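Long-range contact in amidohydrolase 3 domain-containing protein (Pyrococcus furiosus, PDB 3ICJ), which binds two zinc ions and is otherwise uncharacterised, but probably hydrolyses carbon-nitrogen bonds other than peptide bonds, as many amidohydrolases do: residues A[264-268]-A[477-483]. Numbering follows the deposited sequence.
Sequences NVFAY and VTLAEDL
The first torsions of Phe266 and Thr478 bring their side chains together: CG of Phe266 lies opposite its carbonyl carbon (chi1 -64°), while Thr478 carries CG2 anti to its own N and OG1 beside it. The methyl thereby faces the strand, and the hydroxyl turns back to Ser474 O in the preceding helix. The setting is the (beta/alpha)8 barrel of the metal-dependent amidohydrolases, where the loop after helix 463-477 packs against alternate side chains of strand 264-269: Asn264, Phe266 and Tyr268 point at the chain that leaves the helix through a Schellman motif with Leu479 as C-prime residue. Thr478 CG2 settles against the root of the Phe266 side chain, 3.6 Å from CB, and also sits at the edge of the Tyr268 ring, 4.1 Å from CE1. The far end of the phenyl ring is held by the type I turn from Ala480 to Leu483, with Ala480 CB 3.7 Å from Phe266 CZ. Phe98 of strand 92-102 packs on Thr478, Ala480 and Leu483, joining the loop to a second strand. Polar ends are satisfied around this apolar centre: Tyr268 OH bonds to Asp344, and Asn264 OD1 takes hydrogen bonds from Arg289 and Arg291. The two methyls of Leu483 span two alternate residues of the strand, CD2 lying 3.9 Å from Asn264 ND2 and CD1 meeting the Phe266 ring at its edge, 3.8 Å from CZ.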
# COMPACT_ATOMS: atom_id res chain seq x y z
N ASN A 264 -1.45 -13.22 -3.18
CA ASN A 264 -2.76 -12.77 -3.64
C ASN A 264 -2.77 -11.28 -3.91
O ASN A 264 -2.46 -10.51 -3.03
CB ASN A 264 -3.83 -13.13 -2.62
CG ASN A 264 -3.82 -14.59 -2.29
OD1 ASN A 264 -3.98 -15.43 -3.20
ND2 ASN A 264 -3.63 -14.92 -1.01
N VAL A 265 -3.07 -10.90 -5.14
CA VAL A 265 -2.93 -9.50 -5.57
C VAL A 265 -4.31 -9.03 -5.99
O VAL A 265 -4.87 -9.54 -6.95
CB VAL A 265 -1.94 -9.35 -6.75
CG1 VAL A 265 -1.92 -7.89 -7.27
CG2 VAL A 265 -0.53 -9.82 -6.39
N PHE A 266 -4.87 -8.12 -5.21
CA PHE A 266 -6.18 -7.57 -5.54
C PHE A 266 -5.96 -6.20 -6.18
O PHE A 266 -5.64 -5.23 -5.50
CB PHE A 266 -7.09 -7.49 -4.30
CG PHE A 266 -7.41 -8.84 -3.71
CD1 PHE A 266 -8.61 -9.49 -4.03
CD2 PHE A 266 -6.53 -9.45 -2.83
CE1 PHE A 266 -8.92 -10.76 -3.48
CE2 PHE A 266 -6.80 -10.72 -2.30
CZ PHE A 266 -8.00 -11.38 -2.61
N ALA A 267 -6.09 -6.15 -7.51
CA ALA A 267 -5.66 -4.98 -8.27
C ALA A 267 -6.76 -3.94 -8.35
O ALA A 267 -7.89 -4.25 -8.74
CB ALA A 267 -5.21 -5.41 -9.69
N TYR A 268 -6.45 -2.71 -7.93
CA TYR A 268 -7.39 -1.59 -8.05
C TYR A 268 -6.82 -0.67 -9.12
O TYR A 268 -5.82 0.01 -8.89
CB TYR A 268 -7.57 -0.86 -6.71
CG TYR A 268 -8.52 -1.56 -5.76
CD1 TYR A 268 -8.19 -2.78 -5.18
CD2 TYR A 268 -9.75 -1.00 -5.44
CE1 TYR A 268 -9.05 -3.44 -4.31
CE2 TYR A 268 -10.65 -1.65 -4.57
CZ TYR A 268 -10.28 -2.87 -4.00
OH TYR A 268 -11.13 -3.52 -3.16
N VAL A 477 -12.00 -5.55 4.10
CA VAL A 477 -11.92 -4.24 3.47
C VAL A 477 -11.66 -4.39 1.97
O VAL A 477 -12.12 -3.58 1.17
CB VAL A 477 -10.90 -3.37 4.25
CG1 VAL A 477 -10.31 -2.27 3.41
CG2 VAL A 477 -11.61 -2.81 5.49
N THR A 478 -10.99 -5.49 1.59
CA THR A 478 -10.68 -5.83 0.20
C THR A 478 -11.68 -6.86 -0.41
O THR A 478 -11.40 -7.47 -1.45
CB THR A 478 -9.19 -6.31 0.11
OG1 THR A 478 -8.36 -5.44 0.93
CG2 THR A 478 -8.65 -6.24 -1.32
N LEU A 479 -12.83 -7.06 0.25
CA LEU A 479 -13.90 -7.95 -0.23
C LEU A 479 -13.43 -9.38 -0.55
O LEU A 479 -13.88 -9.99 -1.52
CB LEU A 479 -14.62 -7.33 -1.43
CG LEU A 479 -15.18 -5.90 -1.27
CD1 LEU A 479 -15.81 -5.46 -2.60
CD2 LEU A 479 -16.24 -5.80 -0.12
N ALA A 480 -12.54 -9.88 0.31
CA ALA A 480 -11.88 -11.18 0.16
C ALA A 480 -12.32 -12.06 1.31
O ALA A 480 -11.65 -12.14 2.35
CB ALA A 480 -10.38 -10.99 0.21
N GLU A 481 -13.46 -12.72 1.14
CA GLU A 481 -14.21 -13.32 2.25
C GLU A 481 -13.59 -14.62 2.79
O GLU A 481 -13.89 -15.04 3.91
CB GLU A 481 -15.68 -13.57 1.84
CG GLU A 481 -16.46 -12.32 1.34
CD GLU A 481 -16.51 -11.15 2.35
OE1 GLU A 481 -16.54 -11.38 3.59
OE2 GLU A 481 -16.55 -9.98 1.88
N ASP A 482 -12.73 -15.24 1.98
CA ASP A 482 -12.06 -16.49 2.37
C ASP A 482 -10.58 -16.29 2.76
O ASP A 482 -9.80 -17.24 2.74
CB ASP A 482 -12.21 -17.54 1.25
CG ASP A 482 -11.58 -17.11 -0.06
OD1 ASP A 482 -11.23 -15.91 -0.25
OD2 ASP A 482 -11.43 -17.99 -0.93
N LEU A 483 -10.22 -15.05 3.12
CA LEU A 483 -8.88 -14.77 3.65
C LEU A 483 -8.95 -14.13 5.04
O LEU A 483 -9.95 -13.51 5.38
CB LEU A 483 -8.07 -13.88 2.68
CG LEU A 483 -7.52 -14.60 1.45
CD1 LEU A 483 -7.21 -13.65 0.32
CD2 LEU A 483 -6.31 -15.47 1.79